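Local atomic coordinates of pngf-ii (Elizabethkingia meningoseptica, PDB entry 4R4X), a protein that removes N-linked glycans from glycoproteins as a peptide:N-glycosidase, probably by hydrolysing the bond between the sugar and asparagine. Residues N10-K15 with G142-E147; Q228-F233 with L364-D369. All blocks are in the same frame, centred on the assembly; numbering follows the deposited sequence.

Contact 1: residues N10-K15 with G142-E147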
ATOM      1  N   ASN A  10      -1.284  21.113 -29.440  1.00 25.73           N
ATOM      2  CA  ASN A  10      -0.107  20.250 -29.279  1.00 27.53           C
ATOM      3  C   ASN A  10       0.158  19.373 -30.498  1.00 30.02           C
ATOM      4  O   ASN A  10      -0.773  18.830 -31.082  1.00 29.01           O
ATOM      5  CB  ASN A  10      -0.269  19.336 -28.063  1.00 30.15           C
ATOM      6  CG  ASN A  10      -0.179  20.101 -26.754  1.00 31.45           C
ATOM      7  OD1 ASN A  10       0.628  19.784 -25.883  1.00 36.65           O
ATOM      8  ND2 ASN A  10      -0.962  21.144 -26.641  1.00 30.88           N
ATOM      9  N   SER A  11       1.440  19.244 -30.841  1.00 31.03           N
ATOM     10  CA  SER A  11       1.919  18.458 -31.975  1.00 32.46           C
ATOM     11  C   SER A  11       3.126  17.670 -31.529  1.00 33.82           C
ATOM     12  O   SER A  11       3.867  18.108 -30.656  1.00 32.18           O
ATOM     13  CB  SER A  11       2.367  19.385 -33.107  1.00 33.18           C
ATOM     14  OG  SER A  11       1.268  19.794 -33.892  1.00 36.24           O
ATOM     15  N   PHE A  12       3.324  16.505 -32.130  1.00 38.05           N
ATOM     16  CA  PHE A  12       4.583  15.781 -32.007  1.00 42.15           C
ATOM     17  C   PHE A  12       5.109  15.527 -33.420  1.00 45.23           C
ATOM     18  O   PHE A  12       4.430  14.901 -34.228  1.00 42.66           O
ATOM     19  CB  PHE A  12       4.399  14.467 -31.240  1.00 45.02           C
ATOM     20  CG  PHE A  12       5.694  13.764 -30.939  1.00 47.57           C
ATOM     21  CD1 PHE A  12       6.560  14.261 -29.972  1.00 48.66           C
ATOM     22  CD2 PHE A  12       6.057  12.609 -31.628  1.00 49.54           C
ATOM     23  CE1 PHE A  12       7.762  13.622 -29.696  1.00 50.04           C
ATOM     24  CE2 PHE A  12       7.256  11.967 -31.358  1.00 50.02           C
ATOM     25  CZ  PHE A  12       8.110  12.475 -30.392  1.00 50.50           C
ATOM     26  N   GLU A  13       6.294  16.065 -33.717  1.00 48.38           N
ATOM     27  CA  GLU A  13       6.973  15.853 -35.002  1.00 52.35           C
ATOM     28  C   GLU A  13       6.018  15.980 -36.181  1.00 50.69           C
ATOM     29  O   GLU A  13       5.963  15.110 -37.038  1.00 51.79           O
ATOM     30  CB  GLU A  13       7.682  14.490 -35.011  1.00 53.55           C
ATOM     31  CG  GLU A  13       8.896  14.439 -34.088  1.00 58.21           C
ATOM     32  CD  GLU A  13       9.508  13.052 -33.946  1.00 61.94           C
ATOM     33  OE1 GLU A  13       8.972  12.088 -34.538  1.00 63.17           O
ATOM     34  OE2 GLU A  13      10.531  12.927 -33.232  1.00 60.65           O
ATOM     35  N   GLY A  14       5.249  17.062 -36.198  1.00 50.86           N
ATOM     36  CA  GLY A  14       4.289  17.312 -37.270  1.00 49.36           C
ATOM     37  C   GLY A  14       2.907  16.687 -37.096  1.00 48.53           C
ATOM     38  O   GLY A  14       1.974  17.078 -37.798  1.00 49.45           O
ATOM     39  N   LYS A  15       2.755  15.724 -36.186  1.00 47.54           N
ATOM     40  CA  LYS A  15       1.451  15.081 -35.974  1.00 48.66           C
ATOM     41  C   LYS A  15       0.657  15.752 -34.852  1.00 45.90           C
ATOM     42  O   LYS A  15       1.043  15.690 -33.680  1.00 40.97           O
ATOM     43  CB  LYS A  15       1.587  13.577 -35.682  1.00 52.96           C
ATOM     44  CG  LYS A  15       1.838  12.673 -36.900  1.00 60.40           C
ATOM     45  CD  LYS A  15       1.068  13.048 -38.178  1.00 64.25           C
ATOM     46  CE  LYS A  15      -0.450  13.115 -38.002  1.00 66.60           C
ATOM     47  NZ  LYS A  15      -1.125  11.784 -38.094  1.00 67.92           N
ATOM     48  N   GLY A 142      13.074  19.975 -29.826  1.00 36.16           N
ATOM     49  CA  GLY A 142      12.821  19.981 -31.256  1.00 37.22           C
ATOM     50  C   GLY A 142      11.642  19.154 -31.750  1.00 39.08           C
ATOM     51  O   GLY A 142      11.360  19.176 -32.941  1.00 41.58           O
ATOM     52  N   SER A 143      10.931  18.460 -30.854  1.00 37.73           N
ATOM     53  CA  SER A 143       9.913  17.481 -31.256  1.00 37.13           C
ATOM     54  C   SER A 143       8.498  17.810 -30.794  1.00 34.60           C
ATOM     55  O   SER A 143       7.551  17.692 -31.568  1.00 33.99           O
ATOM     56  CB  SER A 143      10.288  16.101 -30.719  1.00 37.91           C
ATOM     57  OG  SER A 143      11.631  15.803 -31.027  1.00 40.85           O
ATOM     58  N   SER A 144       8.357  18.173 -29.521  1.00 32.19           N
ATOM     59  CA  SER A 144       7.051  18.442 -28.935  1.00 29.82           C
ATOM     60  C   SER A 144       6.751  19.939 -28.984  1.00 28.11           C
ATOM     61  O   SER A 144       7.453  20.752 -28.365  1.00 26.32           O
ATOM     62  CB  SER A 144       7.012  17.943 -27.506  1.00 30.90           C
ATOM     63  OG  SER A 144       7.287  16.552 -27.473  1.00 32.52           O
ATOM     64  N   VAL A 145       5.702  20.282 -29.718  1.00 24.69           N
ATOM     65  CA  VAL A 145       5.375  21.662 -30.036  1.00 25.22           C
ATOM     66  C   VAL A 145       4.024  21.991 -29.417  1.00 24.71           C
ATOM     67  O   VAL A 145       3.113  21.172 -29.466  1.00 27.35           O
ATOM     68  CB  VAL A 145       5.271  21.858 -31.566  1.00 25.09           C
ATOM     69  CG1 VAL A 145       4.885  23.292 -31.919  1.00 24.26           C
ATOM     70  CG2 VAL A 145       6.569  21.462 -32.261  1.00 25.52           C
ATOM     71  N   VAL A 146       3.896  23.179 -28.841  1.00 23.23           N
ATOM     72  CA  VAL A 146       2.600  23.705 -28.413  1.00 22.38           C
ATOM     73  C   VAL A 146       2.503  25.070 -29.087  1.00 21.93           C
ATOM     74  O   VAL A 146       3.373  25.907 -28.869  1.00 21.10           O
ATOM     75  CB  VAL A 146       2.511  23.851 -26.870  1.00 22.65           C
ATOM     76  CG1 VAL A 146       1.137  24.368 -26.445  1.00 22.21           C
ATOM     77  CG2 VAL A 146       2.795  22.526 -26.183  1.00 23.02           C
ATOM     78  N   GLU A 147       1.488  25.284 -29.924  1.00 21.12           N
ATOM     79  CA  GLU A 147       1.366  26.533 -30.671  1.00 21.95           C
ATOM     80  C   GLU A 147      -0.053  27.115 -30.600  1.00 20.86           C
ATOM     81  O   GLU A 147      -1.034  26.390 -30.665  1.00 21.32           O
ATOM     82  CB  GLU A 147       1.819  26.319 -32.129  1.00 24.67           C
ATOM     83  CG  GLU A 147       1.626  27.520 -33.046  1.00 28.07           C
ATOM     84  CD  GLU A 147       2.439  27.429 -34.349  1.00 31.22           C
ATOM     85  OE1 GLU A 147       2.984  26.341 -34.657  1.00 31.35           O
ATOM     86  OE2 GLU A 147       2.537  28.448 -35.056  1.00 33.65           O
TER
HETATM   87  O   HOH W   1       3.149  18.954 -27.459  1.00 35.82           O
HETATM   88  O   HOH W   2       5.482  18.927 -33.904  1.00 36.21           O
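Phe-12 reaches across to Ser-143 and Ser-144 where strands 3-12 and 144-154 run antiparallel. Its CG stands anti to the backbone N (chi1 -173°), which swings the ring toward the partner strand. Beyond CB and CG, CD1 is the first ring atom to touch. It lies 3.5 Å from Ser-144 OG, which sits at the ring edge, in its plane. CE1 then packs 3.7 Å from Ser-143 CB. Over one face of the ring lies CG of Glu-13, offset toward the rim. Ser-11 N gives to Val-145 O (2.9 Å) and Val-145 N to Ser-11 O. Beyond them Glu-13 N bonds to Ser-143 O at 3.0 Å, nearly straight at 175°. Asn-10 and Val-146 lie side by side, and Asn-10 OD1 is 3.5 Å from Val-146 CG2. A water lies within bonding distance of both Asn-10 OD1 and Val-145 O. Ser-143 and Ser-144 share one partner, Arg-140 of strand 134-140, in a classic beta bulge. Phe-12 to Lys-15 form a type I' turn, bonded both ways between its ends. It closes the two-residue hairpin of strands 3-12 and 15-16, beside this strand pair, in the N-terminal N-glycanase domain.

Contact 2: residues Q228-F233 with L364-D369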
ATOM      1  N   GLN A 228     -14.068  -5.309  -8.744  1.00 19.05           N
ATOM      2  CA  GLN A 228     -13.068  -6.113  -9.419  1.00 18.68           C
ATOM      3  C   GLN A 228     -12.216  -5.211 -10.305  1.00 16.48           C
ATOM      4  O   GLN A 228     -12.730  -4.428 -11.091  1.00 15.66           O
ATOM      5  CB  GLN A 228     -13.731  -7.240 -10.251  1.00 21.15           C
ATOM      6  CG  GLN A 228     -12.830  -7.932 -11.290  1.00 23.09           C
ATOM      7  CD  GLN A 228     -11.652  -8.718 -10.706  1.00 23.88           C
ATOM      8  OE1 GLN A 228     -11.746  -9.286  -9.624  1.00 25.06           O
ATOM      9  NE2 GLN A 228     -10.515  -8.728 -11.437  1.00 25.21           N
ATOM     10  N   GLY A 229     -10.906  -5.323 -10.164  1.00 14.60           N
ATOM     11  CA  GLY A 229      -9.961  -4.531 -10.945  1.00 13.39           C
ATOM     12  C   GLY A 229      -9.129  -3.617 -10.045  1.00 13.05           C
ATOM     13  O   GLY A 229      -7.963  -3.318 -10.350  1.00 11.89           O
ATOM     14  N   ASN A 230      -9.718  -3.173  -8.948  1.00 12.62           N
ATOM     15  CA  ASN A 230      -8.993  -2.293  -8.023  1.00 13.12           C
ATOM     16  C   ASN A 230      -7.923  -3.094  -7.271  1.00 12.58           C
ATOM     17  O   ASN A 230      -8.078  -4.303  -7.030  1.00 12.21           O
ATOM     18  CB  ASN A 230      -9.944  -1.719  -6.989  1.00 14.10           C
ATOM     19  CG  ASN A 230     -10.856  -0.616  -7.506  1.00 14.86           C
ATOM     20  OD1 ASN A 230     -11.641  -0.108  -6.719  1.00 17.50           O
ATOM     21  ND2 ASN A 230     -10.785  -0.251  -8.773  1.00 14.89           N
ATOM     22  N   THR A 231      -6.843  -2.438  -6.871  1.00 12.66           N
ATOM     23  CA  THR A 231      -5.841  -3.119  -6.078  1.00 12.74           C
ATOM     24  C   THR A 231      -5.892  -2.628  -4.639  1.00 12.78           C
ATOM     25  O   THR A 231      -6.405  -1.515  -4.345  1.00 12.31           O
ATOM     26  CB  THR A 231      -4.432  -2.963  -6.665  1.00 13.18           C
ATOM     27  OG1 THR A 231      -4.106  -1.576  -6.819  1.00 13.47           O
ATOM     28  CG2 THR A 231      -4.335  -3.650  -7.998  1.00 13.43           C
ATOM     29  N   ILE A 232      -5.391  -3.476  -3.749  1.00 12.16           N
ATOM     30  CA  ILE A 232      -5.460  -3.238  -2.309  1.00 12.39           C
ATOM     31  C   ILE A 232      -4.132  -3.600  -1.658  1.00 11.98           C
ATOM     32  O   ILE A 232      -3.575  -4.683  -1.907  1.00 11.25           O
ATOM     33  CB  ILE A 232      -6.537  -4.090  -1.620  1.00 12.58           C
ATOM     34  CG1 ILE A 232      -7.863  -4.100  -2.379  1.00 13.06           C
ATOM     35  CG2 ILE A 232      -6.762  -3.570  -0.213  1.00 12.92           C
ATOM     36  CD1 ILE A 232      -8.792  -5.214  -1.943  1.00 13.50           C
ATOM     37  N   PHE A 233      -3.639  -2.696  -0.823  1.00 11.61           N
ATOM     38  CA  PHE A 233      -2.389  -2.882  -0.126  1.00 12.01           C
ATOM     39  C   PHE A 233      -2.597  -2.567   1.361  1.00 12.29           C
ATOM     40  O   PHE A 233      -3.479  -1.777   1.734  1.00 12.88           O
ATOM     41  CB  PHE A 233      -1.304  -1.925  -0.657  1.00 12.04           C
ATOM     42  CG  PHE A 233      -0.785  -2.259  -2.023  1.00 12.26           C
ATOM     43  CD1 PHE A 233      -1.532  -2.007  -3.139  1.00 12.40           C
ATOM     44  CD2 PHE A 233       0.508  -2.781  -2.181  1.00 12.88           C
ATOM     45  CE1 PHE A 233      -1.037  -2.306  -4.401  1.00 12.57           C
ATOM     46  CE2 PHE A 233       1.010  -3.088  -3.445  1.00 13.07           C
ATOM     47  CZ  PHE A 233       0.223  -2.857  -4.554  1.00 12.38           C
ATOM     48  N   LEU A 364      -4.776   0.675   5.308  1.00 14.81           N
ATOM     49  CA  LEU A 364      -5.046   0.053   4.037  1.00 15.01           C
ATOM     50  C   LEU A 364      -5.154   1.110   2.955  1.00 14.76           C
ATOM     51  O   LEU A 364      -5.540   2.256   3.226  1.00 15.78           O
ATOM     52  CB  LEU A 364      -6.367  -0.717   4.092  1.00 16.62           C
ATOM     53  CG  LEU A 364      -6.627  -1.724   5.204  1.00 19.12           C
ATOM     54  CD1 LEU A 364      -7.996  -2.378   5.030  1.00 20.00           C
ATOM     55  CD2 LEU A 364      -5.554  -2.792   5.221  1.00 18.92           C
ATOM     56  N   SER A 365      -4.809   0.753   1.726  1.00 13.86           N
ATOM     57  CA  SER A 365      -5.053   1.633   0.596  1.00 13.54           C
ATOM     58  C   SER A 365      -5.696   0.857  -0.554  1.00 13.50           C
ATOM     59  O   SER A 365      -5.347  -0.319  -0.826  1.00 12.63           O
ATOM     60  CB  SER A 365      -3.768   2.308   0.117  1.00 13.71           C
ATOM     61  OG  SER A 365      -2.822   1.375  -0.346  1.00 13.76           O
ATOM     62  N   ILE A 366      -6.641   1.527  -1.200  1.00 13.21           N
ATOM     63  CA  ILE A 366      -7.406   0.988  -2.315  1.00 13.09           C
ATOM     64  C   ILE A 366      -7.197   1.885  -3.527  1.00 13.18           C
ATOM     65  O   ILE A 366      -7.424   3.107  -3.469  1.00 12.20           O
ATOM     66  CB  ILE A 366      -8.906   0.900  -1.992  1.00 13.84           C
ATOM     67  CG1 ILE A 366      -9.131   0.156  -0.681  1.00 14.11           C
ATOM     68  CG2 ILE A 366      -9.667   0.225  -3.150  1.00 14.29           C
ATOM     69  CD1 ILE A 366     -10.380   0.581   0.046  1.00 14.93           C
ATOM     70  N   HIS A 367      -6.742   1.272  -4.617  1.00 12.99           N
ATOM     71  CA  HIS A 367      -6.299   1.990  -5.792  1.00 13.35           C
ATOM     72  C   HIS A 367      -7.208   1.666  -6.989  1.00 14.02           C
ATOM     73  O   HIS A 367      -7.536   0.490  -7.202  1.00 13.57           O
ATOM     74  CB  HIS A 367      -4.835   1.665  -6.080  1.00 13.29           C
ATOM     75  CG  HIS A 367      -3.949   1.936  -4.909  1.00 13.43           C
ATOM     76  ND1 HIS A 367      -3.312   3.149  -4.715  1.00 13.70           N
ATOM     77  CD2 HIS A 367      -3.677   1.189  -3.816  1.00 13.83           C
ATOM     78  CE1 HIS A 367      -2.645   3.117  -3.576  1.00 13.99           C
ATOM     79  NE2 HIS A 367      -2.869   1.947  -3.001  1.00 14.51           N
ATOM     80  N   PRO A 368      -7.620   2.708  -7.747  1.00 15.14           N
ATOM     81  CA  PRO A 368      -8.646   2.657  -8.806  1.00 15.62           C
ATOM     82  C   PRO A 368      -8.136   2.025 -10.114  1.00 16.82           C
ATOM     83  O   PRO A 368      -8.288   2.587 -11.196  1.00 18.05           O
ATOM     84  CB  PRO A 368      -8.988   4.148  -9.025  1.00 15.70           C
ATOM     85  CG  PRO A 368      -7.707   4.851  -8.718  1.00 15.60           C
ATOM     86  CD  PRO A 368      -7.150   4.103  -7.536  1.00 14.77           C
ATOM     87  N   ASP A 369      -7.555   0.847 -10.005  1.00 16.55           N
ATOM     88  CA  ASP A 369      -7.010   0.145 -11.130  1.00 17.20           C
ATOM     89  C   ASP A 369      -8.112  -0.658 -11.842  1.00 17.31           C
ATOM     90  O   ASP A 369      -9.232  -0.753 -11.359  1.00 16.82           O
ATOM     91  CB  ASP A 369      -5.924  -0.814 -10.618  1.00 17.62           C
ATOM     92  CG  ASP A 369      -4.680  -0.097 -10.196  1.00 19.07           C
ATOM     93  OD1 ASP A 369      -4.347   0.924 -10.845  1.00 19.62           O
ATOM     94  OD2 ASP A 369      -4.010  -0.556  -9.234  1.00 20.67           O
TER
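Strands 231-240 and 358-367 form an antiparallel pair in the N-terminal part of the PNGase F-like region. Thr-231 with His-367 and Phe-233 with Ser-365 are hydrogen-bonded pairs. Ile-232 with Ile-366 is the non-hydrogen-bonded pair between them. His-367 N gives to Thr-231 O at 2.8 Å, while His-367 O takes both Thr-231 N and Asp-369 N. The latter bond belongs to an inverse gamma turn centred on Pro-368. That turn brings Asp-369 back to Asn-230 and Thr-231. Thr-231 OG1 sits between the backbone N and the carbonyl carbon (chi1 56°) and donates to Asp-369 OD2 at 2.6 Å, on the anti side of the carboxylate. Asn-230 ND2 reaches Asp-369 O at 3.1 Å, with the acceptor in the amide plane. The rings of Phe-233 and His-367 have planes at 90° and meet obliquely, with CD1 of Phe-233 3.9 Å from CD2 of His-367. Ser-365 OG and His-367 NE2 share a hydrogen bond of 2.7 Å that, with the stacking of Phe-185, probably restrains the rotation of the imidazole. Arg-329 of strand 326-331 also bonds to Ser-365 OG. Strand 186-196 flanks 358-367, and helix 336-339 touches Ile-232 through Arg-336.

From the N terminus, the chain first lays down strand 3-12, which ends in contact 1. It then runs through 126 residues, about half of them strand, before 142-147 returns to close that loop. Contact 1 thus ties the start of the N-terminal domain to strand 144-154. Helix 173-182 comes later, and the chain passes into the PNGase F-like region. Contact 2 opens there at 228-233 and closes 130 residues later at 364-369, joining the two middle strands of a four-stranded antiparallel sheet. The two loops follow in series; they neither nest nor cross. Their centres lie about 36 Å apart, and their nearest atoms about 24 Å, so the two do not touch, and they lie in different family regions.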